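Local coordinates for protein NAD-dependent L-serine dehydrogenase (Pseudomonas aeruginosa, PDB 3OBB) that catalyses the NAD-dependent oxidation of L-serine and methyl-L-serine, has low activity toward beta-hydroxyisobutyrate, and works as a homotetramer built as a dimer of dimers, at residues 172-177 against 251-256; 185-190 against 213-218; 221-226 against 289-294. One frame throughout, in Å; residues are numbered along the deposited sequence.

Interaction 1. Residues 172-177 against 251-256; sequences AKVCNN and GLAQEA
Val174 is the one residue of 172-177 that meets the other segment, and it touches three residues of 251-256. The two helical segments pass with their axes 8.9 Å apart, at 118° between their N-to-C directions. The tight part lies where Val174 faces Ala253. Their CA atoms are only 5.1 Å apart, and Ala253 CB rests 3.8 Å from Val174 O and 4.1 Å from Val174 CB. The small alanine lets the valine stem lie against the backbone of the second helix. The two methyl branches of Val174 spread from there. CG1 is anti to the carbonyl carbon (chi1 -54°) and reaches Leu252 CB at 3.9 Å. CG2 turns the other way, to Ala256 CB at 4.3 Å, the looser end of the side-chain packing, which is apolar. Glu255, on the solvent side of the second helix, takes no part in it.

The polar residues of 172-177 serve other partners. Asn176 ND2 donates to Asn177 OD1 at 2.9 Å, in the carbonyl plane, and Asn176 is also hydrogen-bonded to Ser212 and Gly213 of the second subunit. Asn177 ND2 is held by Asp249. Lys173 NZ is hydrogen-bonded to Val123 O and Thr98 OG1. The crossing packs helix 168-196, which carries the active-site Lys173, against helix 243-260, whose Leu252 touches the NAD-binding Thr98, within the helical C-terminal domain of the 3-hydroxyisobutyrate dehydrogenase family.

Interaction 2. Residues 185-190 against 213-218; sequences IGTAEA and GGNWAL
Thr187, on a regular helical turn, faces the start of helix 216-220, with its CA 7.1 Å from that of Ala217; Gly214 and Asn215 form an extended lead-in to that helix after Gly213. Asn215 is the N-cap. Its OD1 accepts from Leu218 N at 3.2 Å, with the donor 49° out of the carbonyl plane, and weakly from Ala217 N. Its CG lies between the backbone N and the carbonyl carbon (chi1 67°), which folds the amide back over the helix start.

The other end of the same amide reaches across the contact. Asn215 ND2 donates to Thr187 OG1 at 3.0 Å, with an N-H...O angle of 138°, so the bond is bent. It also donates to Gly213 O at 3.1 Å. Both acceptors are tilted out of the amide plane. These bonds fix the rotation of the amide. Thr187 OG1 is itself hydrogen-bonded to Leu183 O, one turn back in its own helix. The two branches of Thr187 therefore divide the work. OG1 takes the polar partners and lies 4.0 Å from Ala217 CB, while CG2 packs against Leu218 CD2 at 3.6 Å.

The contact seats the short helix 216-220 on the second half of the long helix 168-196. Ala217 also rests on Leu183 and Met184 of that helix, and Thr187 on Pro223. Asn215 packs on Leu179 of the second subunit, so the joint lies at the subunit interface.

Interaction 3. Residues 221-226 against 289-294; sequences YNPWPG and VVQKLF
Gln291 fills the angle between Pro223 and Trp224, and its side chain can be followed outward. CB lies 3.3 Å from Pro223 O. CG, anti to the backbone N (chi1 -168°), comes still nearer to that oxygen, at 3.2 Å. The chain then bends at chi2 (63°) and brings the amide over to Trp224. CD sits 3.5 Å from Trp224 CE3, with the amide and ring planes 69° apart, an oblique approach. At the tip the two amide atoms part. OE1 turns back to the proline ring, 3.3 Å from Pro223 CG. NE2 passes the six-membered ring, 3.8 Å from Trp224 CZ3, and donates to Ala188 O on helix 168-196.

The loop side has its own supports. Asn222 OD1 accepts from Trp224 N at 2.8 Å, an Asx turn that bends the chain around Pro223. Pro225 CD lies against one face of the indole, offset toward the rim. Pro223 O is hydrogen-bonded to Tyr237 OH.

Between the two segments the contact is van der Waals packing. The hydrogen bonds of Pro223 O and Gln291 NE2 go to other residues, so the glutamine joins this loop to helix 168-196 by touch on one side and by a bond on the other.

In the fold
All three contacts lie in the helical C-terminal region, beyond the N-terminal Rossmann-type sheet. From the N terminus, helix 168-196 comes first and supplies a segment to interactions 1 and 2. Interaction 2 closes a short loop, with 22 residues between its segments. The longer loop closed by interaction 1, with 73 between, contains it. Interaction 3 opens at 221, after interaction 2 has closed, and ends at 294, beyond 251-256, so it crosses interaction 1. Interactions 2 and 3 have centres 10 Å apart and touch directly: Ile185 packs on Val290 and Phe294, and Trp216 on Tyr221. Interactions 1 and 2 both touch the second subunit.

Interaction 1. Residues 172-177 against 251-256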
ATOM      1  N   ALA A 172      -0.366   5.891 -23.069  1.00 31.94           N
ATOM      2  CA  ALA A 172      -1.265   4.737 -23.100  1.00 31.72           C
ATOM      3  C   ALA A 172      -0.491   3.501 -22.624  1.00 31.74           C
ATOM      4  O   ALA A 172      -1.011   2.708 -21.815  1.00 32.03           O
ATOM      5  CB  ALA A 172      -1.867   4.546 -24.535  1.00 31.82           C
ATOM      6  N   LYS A 173       0.762   3.394 -23.076  1.00 31.39           N
ATOM      7  CA  LYS A 173       1.657   2.266 -22.782  1.00 32.27           C
ATOM      8  C   LYS A 173       1.958   2.131 -21.292  1.00 31.61           C
ATOM      9  O   LYS A 173       1.894   1.035 -20.731  1.00 30.48           O
ATOM     10  CB  LYS A 173       2.982   2.379 -23.577  1.00 32.97           C
ATOM     11  CG  LYS A 173       4.013   1.255 -23.279  1.00 34.13           C
ATOM     12  CD  LYS A 173       3.466  -0.136 -23.629  1.00 36.05           C
ATOM     13  CE  LYS A 173       4.395  -1.260 -23.170  1.00 35.29           C
ATOM     14  NZ  LYS A 173       5.734  -1.246 -23.863  1.00 39.33           N
ATOM     15  N   VAL A 174       2.321   3.248 -20.661  1.00 32.20           N
ATOM     16  CA  VAL A 174       2.636   3.214 -19.249  1.00 31.24           C
ATOM     17  C   VAL A 174       1.397   3.012 -18.373  1.00 29.54           C
ATOM     18  O   VAL A 174       1.492   2.418 -17.324  1.00 28.83           O
ATOM     19  CB  VAL A 174       3.524   4.424 -18.766  1.00 32.73           C
ATOM     20  CG1 VAL A 174       4.844   4.535 -19.630  1.00 33.29           C
ATOM     21  CG2 VAL A 174       2.716   5.772 -18.669  1.00 32.54           C
ATOM     22  N   CYS A 175       0.241   3.516 -18.788  1.00 29.48           N
ATOM     23  CA  CYS A 175      -1.010   3.245 -18.055  1.00 27.63           C
ATOM     24  C   CYS A 175      -1.365   1.753 -18.150  1.00 27.69           C
ATOM     25  O   CYS A 175      -1.751   1.121 -17.147  1.00 26.65           O
ATOM     26  CB  CYS A 175      -2.137   4.072 -18.666  1.00 28.30           C
ATOM     27  SG  CYS A 175      -1.964   5.878 -18.296  1.00 31.63           S
ATOM     28  N   ASN A 176      -1.244   1.212 -19.368  1.00 27.32           N
ATOM     29  CA  ASN A 176      -1.590  -0.168 -19.651  1.00 27.58           C
ATOM     30  C   ASN A 176      -0.696  -1.098 -18.865  1.00 27.81           C
ATOM     31  O   ASN A 176      -1.195  -2.001 -18.244  1.00 28.33           O
ATOM     32  CB  ASN A 176      -1.458  -0.502 -21.139  1.00 26.78           C
ATOM     33  CG  ASN A 176      -1.717  -1.961 -21.411  1.00 27.34           C
ATOM     34  OD1 ASN A 176      -2.859  -2.359 -21.611  1.00 27.87           O
ATOM     35  ND2 ASN A 176      -0.648  -2.798 -21.354  1.00 26.22           N
ATOM     36  N   ASN A 177       0.626  -0.891 -18.921  1.00 28.22           N
ATOM     37  CA  ASN A 177       1.548  -1.782 -18.218  1.00 27.92           C
ATOM     38  C   ASN A 177       1.488  -1.680 -16.713  1.00 27.60           C
ATOM     39  O   ASN A 177       1.652  -2.697 -16.019  1.00 27.32           O
ATOM     40  CB  ASN A 177       2.981  -1.715 -18.772  1.00 28.06           C
ATOM     41  CG  ASN A 177       3.137  -2.604 -20.003  1.00 29.84           C
ATOM     42  OD1 ASN A 177       2.164  -2.764 -20.735  1.00 29.08           O
ATOM     43  ND2 ASN A 177       4.320  -3.241 -20.200  1.00 26.42           N
ATOM     44  N   GLY A 251       8.228   2.354 -13.244  1.00 31.96           N
ATOM     45  CA  GLY A 251       8.988   3.560 -12.878  1.00 32.37           C
ATOM     46  C   GLY A 251       8.630   4.739 -13.776  1.00 33.09           C
ATOM     47  O   GLY A 251       8.435   5.848 -13.290  1.00 32.93           O
ATOM     48  N   LEU A 252       8.521   4.485 -15.076  1.00 33.30           N
ATOM     49  CA  LEU A 252       8.035   5.484 -16.040  1.00 34.85           C
ATOM     50  C   LEU A 252       6.608   5.970 -15.738  1.00 34.73           C
ATOM     51  O   LEU A 252       6.288   7.168 -15.903  1.00 34.93           O
ATOM     52  CB  LEU A 252       8.074   4.933 -17.463  1.00 34.12           C
ATOM     53  CG  LEU A 252       9.423   4.506 -18.041  1.00 36.96           C
ATOM     54  CD1 LEU A 252       9.275   3.951 -19.461  1.00 32.83           C
ATOM     55  CD2 LEU A 252      10.506   5.612 -17.998  1.00 35.18           C
ATOM     56  N   ALA A 253       5.756   5.041 -15.321  1.00 33.37           N
ATOM     57  CA  ALA A 253       4.400   5.386 -14.938  1.00 33.39           C
ATOM     58  C   ALA A 253       4.393   6.367 -13.731  1.00 34.77           C
ATOM     59  O   ALA A 253       3.625   7.342 -13.723  1.00 35.11           O
ATOM     60  CB  ALA A 253       3.577   4.120 -14.666  1.00 31.39           C
ATOM     61  N   GLN A 254       5.284   6.149 -12.755  1.00 34.88           N
ATOM     62  CA  GLN A 254       5.455   7.091 -11.640  1.00 36.21           C
ATOM     63  C   GLN A 254       5.848   8.493 -12.093  1.00 36.27           C
ATOM     64  O   GLN A 254       5.448   9.491 -11.483  1.00 36.26           O
ATOM     65  CB  GLN A 254       6.531   6.592 -10.671  1.00 36.68           C
ATOM     66  CG  GLN A 254       6.185   5.324 -10.011  1.00 39.15           C
ATOM     67  CD  GLN A 254       4.904   5.443  -9.232  1.00 42.97           C
ATOM     68  OE1 GLN A 254       3.931   4.776  -9.551  1.00 44.74           O
ATOM     69  NE2 GLN A 254       4.885   6.336  -8.226  1.00 46.14           N
ATOM     70  N   GLU A 255       6.666   8.551 -13.137  1.00 36.00           N
ATOM     71  CA  GLU A 255       7.143   9.829 -13.637  1.00 36.90           C
ATOM     72  C   GLU A 255       5.991  10.586 -14.259  1.00 36.33           C
ATOM     73  O   GLU A 255       5.861  11.791 -14.048  1.00 35.28           O
ATOM     74  CB  GLU A 255       8.261   9.630 -14.636  1.00 37.44           C
ATOM     75  CG  GLU A 255       9.458   8.927 -14.011  1.00 40.98           C
ATOM     76  CD  GLU A 255      10.728   9.100 -14.833  1.00 46.95           C
ATOM     77  OE1 GLU A 255      11.806   9.063 -14.212  1.00 51.87           O
ATOM     78  OE2 GLU A 255      10.663   9.281 -16.075  1.00 47.03           O
ATOM     79  N   ALA A 256       5.142   9.845 -14.983  1.00 35.56           N
ATOM     80  CA  ALA A 256       3.919  10.399 -15.574  1.00 35.78           C
ATOM     81  C   ALA A 256       2.967  10.841 -14.478  1.00 35.38           C
ATOM     82  O   ALA A 256       2.336  11.856 -14.616  1.00 37.24           O
ATOM     83  CB  ALA A 256       3.247   9.403 -16.514  1.00 33.49           C
TER

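Interaction 2. Residues 185-190 against 213-218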
ATOM      1  N   ILE A 185      -0.307  -8.904  -9.826  1.00 28.70           N
ATOM      2  CA  ILE A 185      -0.104  -9.134  -8.389  1.00 29.06           C
ATOM      3  C   ILE A 185      -1.422  -9.497  -7.727  1.00 29.66           C
ATOM      4  O   ILE A 185      -1.483 -10.426  -6.911  1.00 28.89           O
ATOM      5  CB  ILE A 185       0.561  -7.923  -7.710  1.00 29.96           C
ATOM      6  CG1 ILE A 185       1.872  -7.614  -8.439  1.00 28.35           C
ATOM      7  CG2 ILE A 185       0.837  -8.225  -6.217  1.00 31.80           C
ATOM      8  CD1 ILE A 185       2.663  -6.456  -7.823  1.00 25.34           C
ATOM      9  N   GLY A 186      -2.484  -8.772  -8.103  1.00 29.42           N
ATOM     10  CA  GLY A 186      -3.822  -9.102  -7.664  1.00 28.77           C
ATOM     11  C   GLY A 186      -4.092 -10.584  -7.900  1.00 29.31           C
ATOM     12  O   GLY A 186      -4.529 -11.286  -6.995  1.00 31.04           O
ATOM     13  N   THR A 187      -3.819 -11.075  -9.103  1.00 28.87           N
ATOM     14  CA  THR A 187      -4.087 -12.462  -9.451  1.00 27.77           C
ATOM     15  C   THR A 187      -3.241 -13.478  -8.631  1.00 28.03           C
ATOM     16  O   THR A 187      -3.762 -14.456  -8.072  1.00 28.45           O
ATOM     17  CB  THR A 187      -3.979 -12.697 -11.003  1.00 28.87           C
ATOM     18  OG1 THR A 187      -4.875 -11.794 -11.707  1.00 25.77           O
ATOM     19  CG2 THR A 187      -4.354 -14.161 -11.349  1.00 27.40           C
ATOM     20  N   ALA A 188      -1.954 -13.200  -8.500  1.00 27.48           N
ATOM     21  CA  ALA A 188      -1.047 -14.054  -7.754  1.00 26.61           C
ATOM     22  C   ALA A 188      -1.461 -14.150  -6.282  1.00 27.52           C
ATOM     23  O   ALA A 188      -1.377 -15.219  -5.660  1.00 27.35           O
ATOM     24  CB  ALA A 188       0.362 -13.504  -7.865  1.00 26.64           C
ATOM     25  N   GLU A 189      -1.887 -13.024  -5.713  1.00 27.09           N
ATOM     26  CA  GLU A 189      -2.257 -12.997  -4.310  1.00 28.53           C
ATOM     27  C   GLU A 189      -3.600 -13.708  -4.091  1.00 28.47           C
ATOM     28  O   GLU A 189      -3.809 -14.347  -3.040  1.00 28.95           O
ATOM     29  CB  GLU A 189      -2.291 -11.547  -3.788  1.00 28.14           C
ATOM     30  CG  GLU A 189      -3.633 -10.885  -3.796  1.00 29.46           C
ATOM     31  CD  GLU A 189      -3.592  -9.430  -3.228  1.00 29.15           C
ATOM     32  OE1 GLU A 189      -2.485  -8.920  -2.928  1.00 27.16           O
ATOM     33  OE2 GLU A 189      -4.684  -8.829  -3.074  1.00 28.20           O
ATOM     34  N   ALA A 190      -4.503 -13.577  -5.071  1.00 27.90           N
ATOM     35  CA  ALA A 190      -5.817 -14.242  -4.997  1.00 28.34           C
ATOM     36  C   ALA A 190      -5.634 -15.754  -5.117  1.00 28.89           C
ATOM     37  O   ALA A 190      -6.203 -16.504  -4.329  1.00 31.53           O
ATOM     38  CB  ALA A 190      -6.747 -13.720  -6.081  1.00 26.38           C
ATOM     39  N   GLY A 213     -13.759 -11.285 -11.267  1.00 30.62           N
ATOM     40  CA  GLY A 213     -12.314 -11.199 -11.075  1.00 29.70           C
ATOM     41  C   GLY A 213     -11.534 -11.378 -12.366  1.00 29.77           C
ATOM     42  O   GLY A 213     -10.295 -11.253 -12.371  1.00 30.09           O
ATOM     43  N   GLY A 214     -12.245 -11.590 -13.480  1.00 29.30           N
ATOM     44  CA  GLY A 214     -11.592 -11.904 -14.750  1.00 28.58           C
ATOM     45  C   GLY A 214     -10.623 -10.849 -15.263  1.00 28.13           C
ATOM     46  O   GLY A 214     -10.883  -9.630 -15.171  1.00 27.68           O
ATOM     47  N   ASN A 215      -9.499 -11.303 -15.816  1.00 27.81           N
ATOM     48  CA  ASN A 215      -8.497 -10.377 -16.340  1.00 27.22           C
ATOM     49  C   ASN A 215      -7.531 -11.061 -17.299  1.00 28.36           C
ATOM     50  O   ASN A 215      -7.527 -12.314 -17.462  1.00 27.98           O
ATOM     51  CB  ASN A 215      -7.762  -9.675 -15.196  1.00 26.48           C
ATOM     52  CG  ASN A 215      -6.920 -10.633 -14.395  1.00 27.67           C
ATOM     53  OD1 ASN A 215      -5.907 -11.093 -14.874  1.00 30.47           O
ATOM     54  ND2 ASN A 215      -7.361 -10.975 -13.195  1.00 30.28           N
ATOM     55  N   TRP A 216      -6.729 -10.237 -17.962  1.00 27.91           N
ATOM     56  CA  TRP A 216      -5.765 -10.729 -18.920  1.00 29.38           C
ATOM     57  C   TRP A 216      -4.832 -11.820 -18.347  1.00 29.63           C
ATOM     58  O   TRP A 216      -4.588 -12.828 -19.011  1.00 30.82           O
ATOM     59  CB  TRP A 216      -4.944  -9.565 -19.422  1.00 28.60           C
ATOM     60  CG  TRP A 216      -4.028  -9.904 -20.576  1.00 31.83           C
ATOM     61  CD1 TRP A 216      -4.357  -9.908 -21.902  1.00 29.44           C
ATOM     62  CD2 TRP A 216      -2.602 -10.244 -20.501  1.00 29.37           C
ATOM     63  NE1 TRP A 216      -3.223 -10.196 -22.654  1.00 33.10           N
ATOM     64  CE2 TRP A 216      -2.147 -10.405 -21.823  1.00 30.00           C
ATOM     65  CE3 TRP A 216      -1.687 -10.405 -19.438  1.00 29.64           C
ATOM     66  CZ2 TRP A 216      -0.803 -10.736 -22.127  1.00 31.71           C
ATOM     67  CZ3 TRP A 216      -0.362 -10.728 -19.725  1.00 29.23           C
ATOM     68  CH2 TRP A 216       0.072 -10.878 -21.059  1.00 30.12           C
ATOM     69  N   ALA A 217      -4.331 -11.637 -17.121  1.00 29.63           N
ATOM     70  CA  ALA A 217      -3.421 -12.627 -16.549  1.00 30.17           C
ATOM     71  C   ALA A 217      -4.118 -13.982 -16.473  1.00 31.11           C
ATOM     72  O   ALA A 217      -3.498 -15.001 -16.736  1.00 31.36           O
ATOM     73  CB  ALA A 217      -2.948 -12.228 -15.182  1.00 29.39           C
ATOM     74  N   LEU A 218      -5.395 -13.972 -16.076  1.00 30.44           N
ATOM     75  CA  LEU A 218      -6.143 -15.202 -15.906  1.00 30.89           C
ATOM     76  C   LEU A 218      -6.491 -15.831 -17.260  1.00 31.86           C
ATOM     77  O   LEU A 218      -6.657 -17.054 -17.356  1.00 31.98           O
ATOM     78  CB  LEU A 218      -7.421 -14.950 -15.096  1.00 30.38           C
ATOM     79  CG  LEU A 218      -7.287 -14.821 -13.567  1.00 28.05           C
ATOM     80  CD1 LEU A 218      -8.588 -14.254 -12.972  1.00 27.63           C
ATOM     81  CD2 LEU A 218      -6.924 -16.147 -12.836  1.00 22.30           C
TER

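Interaction 3. Residues 221-226 against 289-294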
ATOM      1  N   TYR A 221      -2.087 -15.891 -18.950  1.00 32.50           N
ATOM      2  CA  TYR A 221      -0.779 -15.754 -18.306  1.00 31.90           C
ATOM      3  C   TYR A 221      -0.849 -16.015 -16.799  1.00 30.82           C
ATOM      4  O   TYR A 221      -0.443 -15.167 -15.987  1.00 28.92           O
ATOM      5  CB  TYR A 221      -0.304 -14.328 -18.534  1.00 31.06           C
ATOM      6  CG  TYR A 221       1.146 -14.127 -18.820  1.00 30.76           C
ATOM      7  CD1 TYR A 221       1.556 -13.757 -20.108  1.00 31.80           C
ATOM      8  CD2 TYR A 221       2.112 -14.239 -17.813  1.00 30.62           C
ATOM      9  CE1 TYR A 221       2.865 -13.536 -20.400  1.00 33.78           C
ATOM     10  CE2 TYR A 221       3.460 -14.031 -18.096  1.00 32.65           C
ATOM     11  CZ  TYR A 221       3.827 -13.648 -19.392  1.00 34.16           C
ATOM     12  OH  TYR A 221       5.146 -13.392 -19.710  1.00 32.15           O
ATOM     13  N   ASN A 222      -1.363 -17.183 -16.430  1.00 30.76           N
ATOM     14  CA  ASN A 222      -1.663 -17.445 -15.024  1.00 30.39           C
ATOM     15  C   ASN A 222      -0.371 -17.592 -14.207  1.00 29.50           C
ATOM     16  O   ASN A 222       0.509 -18.339 -14.614  1.00 30.76           O
ATOM     17  CB  ASN A 222      -2.581 -18.674 -14.902  1.00 30.65           C
ATOM     18  CG  ASN A 222      -3.064 -18.885 -13.465  1.00 33.11           C
ATOM     19  OD1 ASN A 222      -2.239 -19.171 -12.558  1.00 32.15           O
ATOM     20  ND2 ASN A 222      -4.383 -18.671 -13.224  1.00 29.09           N
ATOM     21  N   PRO A 223      -0.217 -16.848 -13.082  1.00 29.45           N
ATOM     22  CA  PRO A 223       1.047 -16.929 -12.318  1.00 28.47           C
ATOM     23  C   PRO A 223       1.303 -18.175 -11.463  1.00 29.01           C
ATOM     24  O   PRO A 223       2.406 -18.316 -10.926  1.00 28.97           O
ATOM     25  CB  PRO A 223       0.975 -15.685 -11.426  1.00 28.54           C
ATOM     26  CG  PRO A 223      -0.477 -15.523 -11.181  1.00 26.90           C
ATOM     27  CD  PRO A 223      -1.117 -15.827 -12.492  1.00 28.38           C
ATOM     28  N   TRP A 224       0.324 -19.075 -11.354  1.00 29.49           N
ATOM     29  CA  TRP A 224       0.433 -20.296 -10.508  1.00 28.90           C
ATOM     30  C   TRP A 224       0.966 -21.489 -11.292  1.00 29.45           C
ATOM     31  O   TRP A 224       0.360 -21.869 -12.296  1.00 29.73           O
ATOM     32  CB  TRP A 224      -0.916 -20.675  -9.887  1.00 28.46           C
ATOM     33  CG  TRP A 224      -0.735 -21.634  -8.728  1.00 29.19           C
ATOM     34  CD1 TRP A 224      -0.693 -22.998  -8.789  1.00 31.78           C
ATOM     35  CD2 TRP A 224      -0.541 -21.294  -7.355  1.00 29.50           C
ATOM     36  NE1 TRP A 224      -0.517 -23.526  -7.532  1.00 30.62           N
ATOM     37  CE2 TRP A 224      -0.390 -22.497  -6.640  1.00 29.96           C
ATOM     38  CE3 TRP A 224      -0.435 -20.081  -6.663  1.00 28.86           C
ATOM     39  CZ2 TRP A 224      -0.159 -22.527  -5.256  1.00 29.17           C
ATOM     40  CZ3 TRP A 224      -0.210 -20.117  -5.292  1.00 29.56           C
ATOM     41  CH2 TRP A 224      -0.065 -21.333  -4.610  1.00 30.47           C
ATOM     42  N   PRO A 225       2.120 -22.057 -10.866  1.00 30.17           N
ATOM     43  CA  PRO A 225       2.786 -23.121 -11.652  1.00 31.66           C
ATOM     44  C   PRO A 225       1.828 -24.241 -11.916  1.00 33.24           C
ATOM     45  O   PRO A 225       1.085 -24.626 -10.999  1.00 32.86           O
ATOM     46  CB  PRO A 225       3.914 -23.618 -10.716  1.00 31.89           C
ATOM     47  CG  PRO A 225       4.333 -22.306  -9.966  1.00 30.67           C
ATOM     48  CD  PRO A 225       2.915 -21.696  -9.667  1.00 29.78           C
ATOM     49  N   GLY A 226       1.822 -24.740 -13.154  1.00 34.29           N
ATOM     50  CA  GLY A 226       0.944 -25.888 -13.487  1.00 36.31           C
ATOM     51  C   GLY A 226      -0.462 -25.510 -13.949  1.00 36.14           C
ATOM     52  O   GLY A 226      -1.146 -26.330 -14.554  1.00 36.22           O
ATOM     53  N   VAL A 289       6.707 -14.120 -11.718  1.00 30.05           N
ATOM     54  CA  VAL A 289       7.501 -14.600 -10.567  1.00 30.82           C
ATOM     55  C   VAL A 289       7.087 -13.908  -9.255  1.00 31.40           C
ATOM     56  O   VAL A 289       7.360 -14.408  -8.137  1.00 32.11           O
ATOM     57  CB  VAL A 289       9.025 -14.446 -10.826  1.00 31.63           C
ATOM     58  CG1 VAL A 289       9.499 -12.969 -10.605  1.00 31.19           C
ATOM     59  CG2 VAL A 289       9.819 -15.421  -9.965  1.00 29.47           C
ATOM     60  N   VAL A 290       6.338 -12.815  -9.398  1.00 30.57           N
ATOM     61  CA  VAL A 290       5.743 -12.154  -8.246  1.00 29.98           C
ATOM     62  C   VAL A 290       4.947 -13.171  -7.415  1.00 30.36           C
ATOM     63  O   VAL A 290       4.807 -12.985  -6.215  1.00 31.11           O
ATOM     64  CB  VAL A 290       4.909 -10.904  -8.699  1.00 30.42           C
ATOM     65  CG1 VAL A 290       3.571 -11.306  -9.324  1.00 26.14           C
ATOM     66  CG2 VAL A 290       4.723  -9.889  -7.569  1.00 30.32           C
ATOM     67  N   GLN A 291       4.452 -14.242  -8.058  1.00 29.50           N
ATOM     68  CA  GLN A 291       3.788 -15.369  -7.367  1.00 29.24           C
ATOM     69  C   GLN A 291       4.565 -15.865  -6.143  1.00 29.92           C
ATOM     70  O   GLN A 291       3.970 -16.233  -5.147  1.00 30.53           O
ATOM     71  CB  GLN A 291       3.514 -16.554  -8.335  1.00 29.09           C
ATOM     72  CG  GLN A 291       2.553 -17.652  -7.764  1.00 29.25           C
ATOM     73  CD  GLN A 291       1.149 -17.114  -7.482  1.00 28.34           C
ATOM     74  OE1 GLN A 291       0.289 -17.108  -8.354  1.00 28.95           O
ATOM     75  NE2 GLN A 291       0.918 -16.667  -6.257  1.00 29.46           N
ATOM     76  N   LYS A 292       5.895 -15.863  -6.225  1.00 31.32           N
ATOM     77  CA  LYS A 292       6.769 -16.383  -5.181  1.00 31.74           C
ATOM     78  C   LYS A 292       6.679 -15.594  -3.856  1.00 32.93           C
ATOM     79  O   LYS A 292       6.904 -16.153  -2.752  1.00 33.04           O
ATOM     80  CB  LYS A 292       8.212 -16.365  -5.678  1.00 32.92           C
ATOM     81  CG  LYS A 292       8.515 -17.391  -6.776  1.00 33.78           C
ATOM     82  CD  LYS A 292      10.025 -17.660  -6.824  1.00 33.25           C
ATOM     83  CE  LYS A 292      10.417 -18.593  -7.966  1.00 34.15           C
ATOM     84  NZ  LYS A 292      10.120 -19.976  -7.480  1.00 38.46           N
ATOM     85  N   LEU A 293       6.388 -14.305  -3.957  1.00 31.70           N
ATOM     86  CA  LEU A 293       6.090 -13.521  -2.745  1.00 32.85           C
ATOM     87  C   LEU A 293       4.987 -14.167  -1.882  1.00 33.32           C
ATOM     88  O   LEU A 293       5.068 -14.162  -0.645  1.00 33.41           O
ATOM     89  CB  LEU A 293       5.691 -12.088  -3.119  1.00 31.68           C
ATOM     90  CG  LEU A 293       6.800 -11.182  -3.685  1.00 31.77           C
ATOM     91  CD1 LEU A 293       6.259  -9.764  -3.842  1.00 30.29           C
ATOM     92  CD2 LEU A 293       8.018 -11.201  -2.764  1.00 30.83           C
ATOM     93  N   PHE A 294       3.997 -14.780  -2.539  1.00 33.82           N
ATOM     94  CA  PHE A 294       2.796 -15.292  -1.849  1.00 34.71           C
ATOM     95  C   PHE A 294       2.745 -16.790  -1.629  1.00 37.35           C
ATOM     96  O   PHE A 294       1.993 -17.249  -0.761  1.00 37.96           O
ATOM     97  CB  PHE A 294       1.541 -14.858  -2.607  1.00 33.85           C
ATOM     98  CG  PHE A 294       1.548 -13.412  -2.974  1.00 33.25           C
ATOM     99  CD1 PHE A 294       1.779 -13.023  -4.287  1.00 31.58           C
ATOM    100  CD2 PHE A 294       1.358 -12.446  -1.998  1.00 32.73           C
ATOM    101  CE1 PHE A 294       1.791 -11.691  -4.638  1.00 32.57           C
ATOM    102  CE2 PHE A 294       1.385 -11.096  -2.332  1.00 35.00           C
ATOM    103  CZ  PHE A 294       1.609 -10.722  -3.657  1.00 35.52           C
TER